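Local atomic coordinates of protein FAM179B (Mus musculus, PDB entry 5DN7), a protein that promotes microtubule polymerization through its TOG regions, of which this chain is the second, and takes part in ciliogenesis and the regulation of cilium length. Residues 117-122 against 155-160; 123-128 against 254-259; 145-150 against 160-165. All blocks are in the same frame, centred on the assembly; numbering follows the deposited sequence.

Contact 1: 117-122 against 155-160; sequences ADNKLV and HSRVRE
R157 sends its chain out with CG anti to the backbone N (chi1 -171°) and bends it at chi3 (134°), which turns the guanidinium of the modelled conformer under the backbone of D118 and N119. N119 CA stands 3.5 Å above the centre of the guanidinium plane. Lower down the side chain, R157 CD passes A117 O at 3.4 Å, so the aliphatic part rests against one peptide and the flat end against the next. R157 NH2 comes within 2.9 Å of D118 O, which lies oblique to the plane of the group. N119 OD1 is as near to R157 NH1, at 2.9 Å, yet the angle is too poor for a hydrogen bond; the two side chains cross at about a right angle, their amide and guanidinium planes 59° apart. Because a second conformer of R157 is deposited, this fit describes one of its positions. The residues belong to the loop that joins the two helices of predicted HEAT repeat 6 and to the start of helix 156-172 in predicted repeat 7, so the contact bridges neighbouring intra-repeat turns. In TOG domains such turns generally line the tubulin-binding face, and a similar role is probable here. At the helix start, H155 is the N-cap: its ND1 accepts from R157 N at 3.2 Å, with the donor nearly in the ring plane. That bond fixes the imidazole with a face turned to A117, whose CB makes a CH-pi contact 3.9 Å from the ring centroid, nearer the rim than the middle. On the inner side, the methyl V158 CG2 reaches A117 CB at 4.4 Å. D118 OD1 forms a long salt bridge with K120 NZ, 3.4 Å away.

Contact 2: 123-128 against 254-259; sequences IKQEYM and TEQGFV
The hairpin between the short strands 252-253 and 259-260 turns through a type I beta turn, T254 to G257, and sets F258 against K124, Q125 and M128 of helix 121-138, a helix of the TOG solenoid. The ring of F258 is held between two side chains: K124 CE lies 3.4 Å above one face, toward the rim, and Q256 CB covers the opposite face over its centre. K124 is extended, with CG anti to the backbone N (chi1 178°), and carries NZ to 4.2 Å from the ring centroid, an off-centre cation-pi contact. Q125 CG meets F258 CZ at the ring edge, 3.6 Å away, and M128 CG approaches F258 CE1 obliquely at 4.0 Å. With F258 replaced by an alanine, K124 CE, M128 CG and Q256 CB would probably be left facing a gap and the lysine free to swing. Further out, Q125 NE2 donates to Q256 OE1 over 2.8 Å in the carbonyl plane, although Q256 is poorly ordered. F258 N is fixed by T254 OG1. Beyond the ring, one water accepts from both K124 NZ and V259 N, the latter at 3.0 Å.

Contact 3: 145-150 against 160-165; sequences SLLLEN and EEVVNI
This is a buried apolar contact between the two helices of predicted HEAT repeat 7, where L147 and L148 of helix 140-148 pack on V162 and I165 of helix 156-172. No hydrogen bond crosses it; the evidence is the meeting of methyl groups. L147, with CG anti to the backbone N (chi1 -172°), extends its side chain toward the partner helix, and its CD2 presses on I165 CG2 at 3.4 Å, tighter than usual carbon contact. The two side chains cross at about a right angle, and L147 CD2 also borders I165 CB and CD1. V162 splits its two methyls between neighbours: CG1 takes L148 CD2 at 3.6 Å, while CG2 touches both L147 CD1, at 4.2 Å, and N150 CB, at 4.0 Å. V162 CG2 also comes to 3.8 Å from L147 O. That carbonyl has polar partners of its own, since N150 N and N150 ND2 both donate to it from the same face of its plane, N150 ND2 reaching L147 O at 3.1 Å. The amide donor stands above the carbonyl plane, 44° out of it, while N150 CB faces V162. Around the pair, V113 of helix 105-114 touches L147 and N150, and L183 of helix 180-187 touches L148, placing the contact within the layered helices of the solenoid. With no polar pair across the interface, its cohesion rests on shape and on exclusion of water, and the carbonyl brought into this apolar setting has its hydrogen bonding met locally by N150.

Overall arrangement
Contact 1 joins predicted HEAT repeats 6 and 7, contact 2 joins repeat 6 to the 252-260 hairpin, and contact 3 is internal to repeat 7. The loop into helix 121-138 serves contact 1 and the helix itself contact 2, while helix 156-172 serves contacts 1 and 3. Contacts 1 and 2 have centres about 12 Å apart and touch where L121 CG meets F258 CE2 at 3.9 Å. Contacts 1 and 3, about 11 Å apart between centres, meet at V158 CG1 and N150 O, 3.9 Å apart. Contacts 2 and 3, with centres about 15 Å apart, meet through M128 SD and I165 CG1 at 3.8 Å. Y127 OH also lies close to E161 OE1, at a doubtfully short 2.4 Å.

Contact 1: 117-122 against 155-160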
ATOM      1  N   ALA A 117       8.605   4.119  -3.357  1.00 27.85           N
ATOM      2  CA  ALA A 117       9.975   4.579  -3.207  1.00 32.95           C
ATOM      3  C   ALA A 117      10.034   6.089  -3.122  1.00 36.21           C
ATOM      4  O   ALA A 117      11.046   6.654  -2.687  1.00 30.77           O
ATOM      5  CB  ALA A 117      10.834   4.100  -4.368  1.00 35.98           C
ATOM      6  N   ASP A 118       8.956   6.739  -3.548  1.00 22.78           N
ATOM      7  CA  ASP A 118       8.935   8.187  -3.649  1.00 29.79           C
ATOM      8  C   ASP A 118       8.504   8.802  -2.323  1.00 32.65           C
ATOM      9  O   ASP A 118       7.363   8.647  -1.888  1.00 35.01           O
ATOM     10  CB  ASP A 118       8.007   8.631  -4.787  1.00 38.98           C
ATOM     11  CG  ASP A 118       8.020  10.144  -5.002  1.00 59.29           C
ATOM     12  OD1 ASP A 118       8.765  10.861  -4.283  1.00 66.35           O
ATOM     13  OD2 ASP A 118       7.297  10.614  -5.910  1.00 66.17           O
ATOM     14  N   ASN A 119       9.431   9.510  -1.695  1.00 30.68           N
ATOM     15  CA  ASN A 119       9.279   9.942  -0.324  1.00 31.52           C
ATOM     16  C   ASN A 119       8.498  11.251  -0.191  1.00 33.95           C
ATOM     17  O   ASN A 119       8.857  12.110   0.608  1.00 36.48           O
ATOM     18  CB  ASN A 119      10.672  10.101   0.308  1.00 42.44           C
ATOM     19  CG  ASN A 119      10.618  10.184   1.814  1.00 56.55           C
ATOM     20  OD1 ASN A 119       9.824   9.487   2.448  1.00 59.78           O
ATOM     21  ND2 ASN A 119      11.436  11.062   2.403  1.00 65.64           N
ATOM     22  N   LYS A 120       7.445  11.422  -0.980  1.00 23.07           N
ATOM     23  CA  LYS A 120       6.730  12.693  -0.971  1.00 28.44           C
ATOM     24  C   LYS A 120       5.328  12.530  -0.424  1.00 28.52           C
ATOM     25  O   LYS A 120       4.613  11.581  -0.771  1.00 25.80           O
ATOM     26  CB  LYS A 120       6.695  13.311  -2.374  1.00 25.81           C
ATOM     27  CG  LYS A 120       8.087  13.717  -2.878  1.00 24.36           C
ATOM     28  CD  LYS A 120       8.025  14.323  -4.266  1.00 22.52           C
ATOM     29  CE  LYS A 120       9.401  14.858  -4.719  1.00 36.97           C
ATOM     30  NZ  LYS A 120      10.447  13.796  -4.800  1.00 37.46           N
ATOM     31  N   LEU A 121       4.939  13.464   0.434  1.00 21.14           N
ATOM     32  CA  LEU A 121       3.649  13.395   1.067  1.00 20.58           C
ATOM     33  C   LEU A 121       2.494  13.405   0.058  1.00 18.82           C
ATOM     34  O   LEU A 121       1.526  12.683   0.262  1.00 23.04           O
ATOM     35  CB  LEU A 121       3.503  14.536   2.083  1.00 27.01           C
ATOM     36  CG  LEU A 121       2.234  14.607   2.931  1.00 33.53           C
ATOM     37  CD1 LEU A 121       2.534  15.163   4.338  1.00 29.19           C
ATOM     38  CD2 LEU A 121       1.177  15.478   2.236  1.00 34.37           C
ATOM     39  N   VAL A 122       2.549  14.196  -1.012  1.00 18.52           N
ATOM     40  CA  VAL A 122       1.396  14.202  -1.944  1.00 24.95           C
ATOM     41  C   VAL A 122       1.195  12.806  -2.600  1.00 21.24           C
ATOM     42  O   VAL A 122       0.055  12.265  -2.740  1.00 30.50           O
ATOM     43  CB  VAL A 122       1.540  15.305  -3.044  1.00 22.49           C
ATOM     44  CG1 VAL A 122       1.180  16.692  -2.484  1.00 21.01           C
ATOM     45  CG2 VAL A 122       2.919  15.302  -3.639  1.00 20.79           C
ATOM     46  N   HIS A 155      14.482  -1.703  -2.558  1.00 20.17           N
ATOM     47  CA  HIS A 155      14.409  -0.339  -2.012  1.00 20.56           C
ATOM     48  C   HIS A 155      13.830  -0.374  -0.592  1.00 18.18           C
ATOM     49  O   HIS A 155      12.704  -0.826  -0.389  1.00 16.16           O
ATOM     50  CB  HIS A 155      13.577   0.572  -2.912  1.00 17.78           C
ATOM     51  CG  HIS A 155      13.885   2.031  -2.746  1.00 30.92           C
ATOM     52  ND1 HIS A 155      13.794   2.684  -1.529  1.00 18.68           N
ATOM     53  CD2 HIS A 155      14.281   2.973  -3.640  1.00 27.07           C
ATOM     54  CE1 HIS A 155      14.125   3.951  -1.683  1.00 26.33           C
ATOM     55  NE2 HIS A 155      14.415   4.156  -2.958  1.00 24.80           N
ATOM     56  N   SER A 156      14.604   0.064   0.394  1.00 17.41           N
ATOM     57  CA  SER A 156      14.151  -0.003   1.778  1.00 16.70           C
ATOM     58  C   SER A 156      12.904   0.871   2.087  1.00 15.91           C
ATOM     59  O   SER A 156      12.153   0.563   3.028  1.00 15.10           O
ATOM     60  CB  SER A 156      15.302   0.355   2.730  1.00 23.20           C
ATOM     61  OG  SER A 156      15.797   1.651   2.487  1.00 27.03           O
ATOM     62  N   ARG A 157      12.641   1.923   1.314  1.00 15.92           N
ATOM     63  CA  ARG A 157      11.411   2.681   1.559  0.53 20.32           C
ATOM     64  C   ARG A 157      10.180   1.870   1.145  1.00 20.92           C
ATOM     65  O   ARG A 157       9.119   1.991   1.763  1.00 19.06           O
ATOM     66  CB  ARG A 157      11.397   4.033   0.841  0.53 23.79           C
ATOM     67  CG  ARG A 157      10.201   4.888   1.289  0.53 26.35           C
ATOM     68  CD  ARG A 157      10.100   6.231   0.589  0.53 30.71           C
ATOM     69  NE  ARG A 157       8.731   6.490   0.149  0.53 36.38           N
ATOM     70  CZ  ARG A 157       7.760   6.944   0.935  0.53 36.24           C
ATOM     71  NH1 ARG A 157       8.013   7.206   2.212  0.53 41.35           N
ATOM     72  NH2 ARG A 157       6.543   7.145   0.442  0.53 28.28           N
ATOM     73  N   VAL A 158      10.321   1.035   0.116  1.00 24.24           N
ATOM     74  CA  VAL A 158       9.253   0.126  -0.280  1.00 20.32           C
ATOM     75  C   VAL A 158       8.931  -0.800   0.882  1.00 16.70           C
ATOM     76  O   VAL A 158       7.773  -0.946   1.245  1.00 16.28           O
ATOM     77  CB  VAL A 158       9.633  -0.711  -1.529  1.00 14.68           C
ATOM     78  CG1 VAL A 158       8.651  -1.869  -1.730  1.00 14.32           C
ATOM     79  CG2 VAL A 158       9.674   0.185  -2.750  1.00 18.71           C
ATOM     80  N   ARG A 159       9.962  -1.400   1.473  1.00 15.35           N
ATOM     81  CA  ARG A 159       9.770  -2.314   2.598  1.00 19.60           C
ATOM     82  C   ARG A 159       9.094  -1.604   3.783  1.00 13.26           C
ATOM     83  O   ARG A 159       8.120  -2.112   4.382  1.00 17.94           O
ATOM     84  CB  ARG A 159      11.122  -2.929   3.010  1.00 14.48           C
ATOM     85  CG  ARG A 159      11.843  -3.644   1.830  1.00 15.21           C
ATOM     86  CD  ARG A 159      12.866  -4.666   2.279  1.00 15.96           C
ATOM     87  NE  ARG A 159      13.935  -4.095   3.097  1.00 16.68           N
ATOM     88  CZ  ARG A 159      14.997  -3.442   2.610  1.00 23.47           C
ATOM     89  NH1 ARG A 159      15.132  -3.253   1.299  1.00 18.59           N
ATOM     90  NH2 ARG A 159      15.926  -2.973   3.443  1.00 19.08           N
ATOM     91  N   GLU A 160       9.629  -0.427   4.107  1.00 19.89           N
ATOM     92  CA  GLU A 160       9.103   0.402   5.186  1.00 22.58           C
ATOM     93  C   GLU A 160       7.601   0.679   5.018  1.00 14.98           C
ATOM     94  O   GLU A 160       6.824   0.463   5.934  1.00 12.40           O
ATOM     95  CB  GLU A 160       9.863   1.721   5.261  1.00 15.84           C
ATOM     96  CG  GLU A 160       9.650   2.467   6.574  1.00 20.59           C
ATOM     97  CD  GLU A 160      10.092   3.949   6.528  1.00 32.05           C
ATOM     98  OE1 GLU A 160      10.991   4.321   5.729  1.00 29.06           O
ATOM     99  OE2 GLU A 160       9.531   4.742   7.319  1.00 32.70           O
TER

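Contact 2: 123-128 against 254-259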
ATOM      1  N   ILE A 123       2.331  12.198  -2.930  1.00 17.48           N
ATOM      2  CA  ILE A 123       2.359  10.854  -3.460  1.00 18.51           C
ATOM      3  C   ILE A 123       1.740   9.874  -2.468  1.00 19.45           C
ATOM      4  O   ILE A 123       0.787   9.185  -2.804  1.00 19.56           O
ATOM      5  CB  ILE A 123       3.797  10.436  -3.814  1.00 16.84           C
ATOM      6  CG1 ILE A 123       4.303  11.302  -4.963  1.00 21.49           C
ATOM      7  CG2 ILE A 123       3.870   8.965  -4.180  1.00 16.16           C
ATOM      8  CD1 ILE A 123       3.297  11.478  -6.063  1.00 22.06           C
ATOM      9  N   LYS A 124       2.275   9.841  -1.250  1.00 20.33           N
ATOM     10  CA  LYS A 124       1.763   8.984  -0.186  1.00 21.38           C
ATOM     11  C   LYS A 124       0.253   9.183   0.072  1.00 19.51           C
ATOM     12  O   LYS A 124      -0.467   8.207   0.314  1.00 19.74           O
ATOM     13  CB  LYS A 124       2.555   9.218   1.100  1.00 18.87           C
ATOM     14  CG  LYS A 124       2.055   8.393   2.265  1.00 21.29           C
ATOM     15  CD  LYS A 124       3.000   8.463   3.458  1.00 34.96           C
ATOM     16  CE  LYS A 124       2.306   7.892   4.695  1.00 44.24           C
ATOM     17  NZ  LYS A 124       3.009   8.220   5.995  1.00 45.60           N
ATOM     18  N   GLN A 125      -0.232  10.421  -0.011  1.00 15.60           N
ATOM     19  CA  GLN A 125      -1.674  10.675   0.069  1.00 18.02           C
ATOM     20  C   GLN A 125      -2.414   9.831  -0.971  1.00 21.78           C
ATOM     21  O   GLN A 125      -3.369   9.081  -0.652  1.00 19.21           O
ATOM     22  CB  GLN A 125      -2.005  12.151  -0.161  1.00 17.01           C
ATOM     23  CG  GLN A 125      -1.913  13.024   1.062  1.00 34.77           C
ATOM     24  CD  GLN A 125      -2.083  14.501   0.733  1.00 36.86           C
ATOM     25  OE1 GLN A 125      -2.204  14.880  -0.439  1.00 38.51           O
ATOM     26  NE2 GLN A 125      -2.063  15.346   1.763  1.00 38.81           N
ATOM     27  N   GLU A 126      -1.964   9.956  -2.221  1.00 19.84           N
ATOM     28  CA  GLU A 126      -2.676   9.211  -3.256  1.00 19.78           C
ATOM     29  C   GLU A 126      -2.535   7.684  -3.131  1.00 23.81           C
ATOM     30  O   GLU A 126      -3.531   6.949  -3.284  1.00 21.02           O
ATOM     31  CB  GLU A 126      -2.233   9.675  -4.642  1.00 23.17           C
ATOM     32  CG  GLU A 126      -2.543  11.151  -4.874  1.00 26.98           C
ATOM     33  CD  GLU A 126      -4.025  11.465  -4.706  1.00 34.79           C
ATOM     34  OE1 GLU A 126      -4.868  10.602  -5.043  1.00 34.12           O
ATOM     35  OE2 GLU A 126      -4.358  12.575  -4.233  1.00 42.66           O
ATOM     36  N   TYR A 127      -1.342   7.173  -2.832  1.00 19.96           N
ATOM     37  CA  TYR A 127      -1.287   5.716  -2.815  1.00 18.25           C
ATOM     38  C   TYR A 127      -1.963   5.130  -1.569  1.00 22.05           C
ATOM     39  O   TYR A 127      -2.480   4.010  -1.624  1.00 23.71           O
ATOM     40  CB  TYR A 127       0.142   5.176  -2.996  1.00 13.97           C
ATOM     41  CG  TYR A 127       1.191   5.396  -1.933  1.00 21.04           C
ATOM     42  CD1 TYR A 127       1.071   4.847  -0.656  1.00 16.15           C
ATOM     43  CD2 TYR A 127       2.378   6.067  -2.254  1.00 15.97           C
ATOM     44  CE1 TYR A 127       2.077   5.018   0.292  1.00 17.78           C
ATOM     45  CE2 TYR A 127       3.382   6.239  -1.322  1.00 19.11           C
ATOM     46  CZ  TYR A 127       3.234   5.715  -0.056  1.00 21.40           C
ATOM     47  OH  TYR A 127       4.248   5.900   0.855  1.00 27.15           O
ATOM     48  N   MET A 128      -2.011   5.874  -0.471  1.00 18.78           N
ATOM     49  CA  MET A 128      -2.773   5.404   0.685  1.00 16.55           C
ATOM     50  C   MET A 128      -4.271   5.351   0.345  1.00 21.22           C
ATOM     51  O   MET A 128      -4.984   4.372   0.724  1.00 21.00           O
ATOM     52  CB  MET A 128      -2.537   6.287   1.916  1.00 13.73           C
ATOM     53  CG  MET A 128      -1.172   6.114   2.606  1.00 19.37           C
ATOM     54  SD  MET A 128      -0.683   4.376   2.869  1.00 26.39           S
ATOM     55  CE  MET A 128      -2.100   3.700   3.760  1.00 30.61           C
ATOM     56  N   THR A 254      -3.866   8.965  11.014  1.00 32.93           N
ATOM     57  CA  THR A 254      -4.349  10.305  10.723  1.00 34.26           C
ATOM     58  C   THR A 254      -5.583  10.214   9.836  1.00 36.20           C
ATOM     59  O   THR A 254      -5.931   9.147   9.362  1.00 30.92           O
ATOM     60  CB  THR A 254      -3.313  11.155  10.011  1.00 29.09           C
ATOM     61  OG1 THR A 254      -3.214  10.730   8.646  1.00 26.42           O
ATOM     62  CG2 THR A 254      -1.961  11.032  10.699  1.00 32.83           C
ATOM     63  N   GLU A 255      -6.224  11.356   9.608  1.00 37.05           N
ATOM     64  CA  GLU A 255      -7.357  11.427   8.696  1.00 40.84           C
ATOM     65  C   GLU A 255      -6.896  11.046   7.295  1.00 52.05           C
ATOM     66  O   GLU A 255      -7.611  10.369   6.557  1.00 54.39           O
ATOM     67  CB  GLU A 255      -7.957  12.833   8.692  1.00 48.04           C
ATOM     68  CG  GLU A 255      -9.192  12.978   7.817  1.00 60.80           C
ATOM     69  CD  GLU A 255      -9.788  14.371   7.876  1.00 76.34           C
ATOM     70  OE1 GLU A 255      -9.213  15.236   8.570  1.00 84.48           O
ATOM     71  OE2 GLU A 255     -10.830  14.601   7.228  1.00 79.14           O
ATOM     72  N   GLN A 256      -5.679  11.451   6.950  1.00 53.65           N
ATOM     73  CA  GLN A 256      -5.109  11.133   5.646  1.00 56.21           C
ATOM     74  C   GLN A 256      -4.738   9.656   5.514  1.00 53.62           C
ATOM     75  O   GLN A 256      -4.213   9.238   4.482  1.00 68.62           O
ATOM     76  CB  GLN A 256      -3.883  12.008   5.373  1.00 61.87           C
ATOM     77  CG  GLN A 256      -4.199  13.485   5.201  1.00 71.62           C
ATOM     78  CD  GLN A 256      -2.993  14.371   5.442  1.00 89.78           C
ATOM     79  OE1 GLN A 256      -2.483  15.009   4.520  1.00 99.35           O
ATOM     80  NE2 GLN A 256      -2.531  14.417   6.685  1.00 93.24           N
ATOM     81  N   GLY A 257      -5.008   8.867   6.550  1.00 42.35           N
ATOM     82  CA  GLY A 257      -4.687   7.449   6.507  1.00 30.01           C
ATOM     83  C   GLY A 257      -3.231   7.155   6.809  1.00 28.04           C
ATOM     84  O   GLY A 257      -2.793   6.026   6.654  1.00 28.68           O
ATOM     85  N   PHE A 258      -2.466   8.152   7.251  1.00 24.94           N
ATOM     86  CA  PHE A 258      -1.055   7.919   7.566  1.00 22.07           C
ATOM     87  C   PHE A 258      -0.944   7.318   8.951  1.00 23.84           C
ATOM     88  O   PHE A 258      -1.795   7.564   9.801  1.00 26.39           O
ATOM     89  CB  PHE A 258      -0.226   9.211   7.506  1.00 27.68           C
ATOM     90  CG  PHE A 258      -0.292   9.917   6.180  1.00 29.92           C
ATOM     91  CD1 PHE A 258      -0.842   9.302   5.073  1.00 33.79           C
ATOM     92  CD2 PHE A 258       0.205  11.195   6.044  1.00 39.10           C
ATOM     93  CE1 PHE A 258      -0.910   9.949   3.856  1.00 35.05           C
ATOM     94  CE2 PHE A 258       0.139  11.848   4.826  1.00 43.52           C
ATOM     95  CZ  PHE A 258      -0.423  11.215   3.729  1.00 37.59           C
ATOM     96  N   VAL A 259       0.111   6.545   9.181  1.00 21.71           N
ATOM     97  CA  VAL A 259       0.384   6.002  10.497  1.00 14.67           C
ATOM     98  C   VAL A 259       1.258   6.963  11.308  1.00 18.20           C
ATOM     99  O   VAL A 259       2.327   7.376  10.868  1.00 22.62           O
ATOM    100  CB  VAL A 259       1.085   4.628  10.419  1.00 19.99           C
ATOM    101  CG1 VAL A 259       1.454   4.121  11.811  1.00 16.12           C
ATOM    102  CG2 VAL A 259       0.205   3.605   9.689  1.00 24.08           C
TER
HETATM  103  O   HOH W   1       2.224   5.964   7.139  1.00 32.45           O
HETATM  104  O   HOH W   2      -4.935   9.486   2.052  1.00 27.21           O

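Contact 3: 145-150 against 160-165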
ATOM      1  N   SER A 145      -1.389  -9.850   1.633  1.00 27.58           N
ATOM      2  CA  SER A 145      -0.509 -10.974   1.252  1.00 37.51           C
ATOM      3  C   SER A 145       0.242 -10.661  -0.056  1.00 33.05           C
ATOM      4  O   SER A 145       1.522 -10.807  -0.161  1.00 39.29           O
ATOM      5  CB  SER A 145      -1.321 -12.262   1.120  1.00 36.47           C
ATOM      6  OG  SER A 145      -1.975 -12.549   2.348  1.00 36.45           O
ATOM      7  N   LEU A 146      -0.549 -10.179  -1.025  1.00 25.21           N
ATOM      8  CA  LEU A 146       0.059  -9.722  -2.266  1.00 26.46           C
ATOM      9  C   LEU A 146       1.153  -8.709  -1.951  1.00 27.14           C
ATOM     10  O   LEU A 146       2.283  -8.852  -2.363  1.00 27.26           O
ATOM     11  CB  LEU A 146      -0.975  -9.108  -3.206  1.00 23.37           C
ATOM     12  CG  LEU A 146      -2.074 -10.075  -3.644  1.00 33.70           C
ATOM     13  CD1 LEU A 146      -2.984  -9.450  -4.703  1.00 35.76           C
ATOM     14  CD2 LEU A 146      -1.444 -11.378  -4.136  1.00 35.63           C
ATOM     15  N   LEU A 147       0.802  -7.708  -1.158  1.00 27.95           N
ATOM     16  CA  LEU A 147       1.690  -6.602  -0.860  1.00 22.73           C
ATOM     17  C   LEU A 147       2.950  -7.019  -0.122  1.00 22.32           C
ATOM     18  O   LEU A 147       4.021  -6.474  -0.357  1.00 16.40           O
ATOM     19  CB  LEU A 147       0.930  -5.564  -0.041  1.00 20.96           C
ATOM     20  CG  LEU A 147       1.642  -4.248   0.204  1.00 26.99           C
ATOM     21  CD1 LEU A 147       2.098  -3.636  -1.142  1.00 19.48           C
ATOM     22  CD2 LEU A 147       0.702  -3.314   0.952  1.00 22.27           C
ATOM     23  N   LEU A 148       2.812  -8.007   0.751  1.00 17.87           N
ATOM     24  CA  LEU A 148       3.886  -8.432   1.634  1.00 23.67           C
ATOM     25  C   LEU A 148       4.925  -9.228   0.887  1.00 24.30           C
ATOM     26  O   LEU A 148       6.066  -9.312   1.343  1.00 14.67           O
ATOM     27  CB  LEU A 148       3.352  -9.260   2.808  1.00 22.57           C
ATOM     28  CG  LEU A 148       2.933  -8.377   3.990  1.00 23.80           C
ATOM     29  CD1 LEU A 148       2.089  -9.149   5.022  1.00 27.84           C
ATOM     30  CD2 LEU A 148       4.146  -7.830   4.641  1.00 21.22           C
ATOM     31  N   GLU A 149       4.635  -9.737  -0.285  1.00 20.69           N
ATOM     32  CA  GLU A 149       5.679 -10.287  -1.113  1.00 19.76           C
ATOM     33  C   GLU A 149       6.770  -9.248  -1.415  1.00 31.73           C
ATOM     34  O   GLU A 149       7.877  -9.602  -1.682  1.00 26.19           O
ATOM     35  CB  GLU A 149       5.114 -10.933  -2.373  1.00 28.23           C
ATOM     36  CG  GLU A 149       4.567 -12.331  -2.116  1.00 45.81           C
ATOM     37  CD  GLU A 149       3.788 -12.951  -3.267  1.00 61.87           C
ATOM     38  OE1 GLU A 149       4.321 -13.084  -4.376  1.00 67.48           O
ATOM     39  OE2 GLU A 149       2.633 -13.349  -3.062  1.00 67.74           O
ATOM     40  N   ASN A 150       6.450  -7.966  -1.275  1.00 22.93           N
ATOM     41  CA  ASN A 150       7.409  -6.916  -1.593  1.00 16.74           C
ATOM     42  C   ASN A 150       8.296  -6.553  -0.431  1.00 22.20           C
ATOM     43  O   ASN A 150       9.013  -5.560  -0.484  1.00 19.04           O
ATOM     44  CB  ASN A 150       6.702  -5.668  -2.085  1.00 22.63           C
ATOM     45  CG  ASN A 150       6.042  -5.888  -3.409  1.00 34.72           C
ATOM     46  OD1 ASN A 150       6.670  -5.704  -4.449  1.00 38.66           O
ATOM     47  ND2 ASN A 150       4.766  -6.301  -3.390  1.00 24.59           N
ATOM     48  N   GLU A 160       9.629  -0.427   4.107  1.00 19.89           N
ATOM     49  CA  GLU A 160       9.103   0.402   5.186  1.00 22.58           C
ATOM     50  C   GLU A 160       7.601   0.679   5.018  1.00 14.98           C
ATOM     51  O   GLU A 160       6.824   0.463   5.934  1.00 12.40           O
ATOM     52  CB  GLU A 160       9.863   1.721   5.261  1.00 15.84           C
ATOM     53  CG  GLU A 160       9.650   2.467   6.574  1.00 20.59           C
ATOM     54  CD  GLU A 160      10.092   3.949   6.528  1.00 32.05           C
ATOM     55  OE1 GLU A 160      10.991   4.321   5.729  1.00 29.06           O
ATOM     56  OE2 GLU A 160       9.531   4.742   7.319  1.00 32.70           O
ATOM     57  N   GLU A 161       7.224   1.146   3.830  1.00 13.57           N
ATOM     58  CA  GLU A 161       5.838   1.449   3.509  1.00 12.32           C
ATOM     59  C   GLU A 161       4.932   0.226   3.415  1.00 18.90           C
ATOM     60  O   GLU A 161       3.752   0.331   3.708  1.00 22.54           O
ATOM     61  CB  GLU A 161       5.776   2.221   2.200  1.00 23.21           C
ATOM     62  CG  GLU A 161       6.219   3.660   2.380  1.00 29.06           C
ATOM     63  CD  GLU A 161       5.363   4.391   3.412  1.00 35.64           C
ATOM     64  OE1 GLU A 161       4.293   4.920   3.039  1.00 31.21           O
ATOM     65  OE2 GLU A 161       5.761   4.439   4.598  1.00 36.77           O
ATOM     66  N   VAL A 162       5.469  -0.922   2.994  1.00 17.90           N
ATOM     67  CA  VAL A 162       4.720  -2.170   3.079  1.00 16.10           C
ATOM     68  C   VAL A 162       4.309  -2.404   4.529  1.00 16.82           C
ATOM     69  O   VAL A 162       3.123  -2.668   4.836  1.00 14.08           O
ATOM     70  CB  VAL A 162       5.545  -3.379   2.574  1.00 18.90           C
ATOM     71  CG1 VAL A 162       4.879  -4.687   3.008  1.00 16.19           C
ATOM     72  CG2 VAL A 162       5.694  -3.328   1.062  1.00 22.76           C
ATOM     73  N   VAL A 163       5.289  -2.289   5.428  1.00 17.53           N
ATOM     74  CA  VAL A 163       4.961  -2.488   6.834  1.00 20.65           C
ATOM     75  C   VAL A 163       3.935  -1.435   7.330  1.00 21.81           C
ATOM     76  O   VAL A 163       2.975  -1.769   8.034  1.00 16.39           O
ATOM     77  CB  VAL A 163       6.215  -2.441   7.730  1.00 15.99           C
ATOM     78  CG1 VAL A 163       5.841  -2.782   9.181  1.00 19.07           C
ATOM     79  CG2 VAL A 163       7.253  -3.390   7.220  1.00 12.66           C
ATOM     80  N   ASN A 164       4.104  -0.179   6.930  1.00 11.86           N
ATOM     81  CA  ASN A 164       3.162   0.840   7.405  1.00 14.17           C
ATOM     82  C   ASN A 164       1.744   0.626   6.878  1.00 16.59           C
ATOM     83  O   ASN A 164       0.766   0.913   7.568  1.00 17.40           O
ATOM     84  CB  ASN A 164       3.627   2.251   7.030  1.00 12.09           C
ATOM     85  CG  ASN A 164       4.754   2.771   7.930  1.00 21.61           C
ATOM     86  OD1 ASN A 164       4.824   2.463   9.124  1.00 17.36           O
ATOM     87  ND2 ASN A 164       5.636   3.576   7.348  1.00 14.00           N
ATOM     88  N   ILE A 165       1.634   0.135   5.650  1.00 17.12           N
ATOM     89  CA  ILE A 165       0.324  -0.141   5.063  1.00 16.68           C
ATOM     90  C   ILE A 165      -0.325  -1.326   5.791  1.00 14.09           C
ATOM     91  O   ILE A 165      -1.551  -1.354   5.978  1.00 13.44           O
ATOM     92  CB  ILE A 165       0.446  -0.406   3.538  1.00 17.96           C
ATOM     93  CG1 ILE A 165       0.776   0.901   2.812  1.00 19.96           C
ATOM     94  CG2 ILE A 165      -0.833  -0.985   2.953  1.00 13.31           C
ATOM     95  CD1 ILE A 165       1.284   0.674   1.351  1.00 12.03           C
TER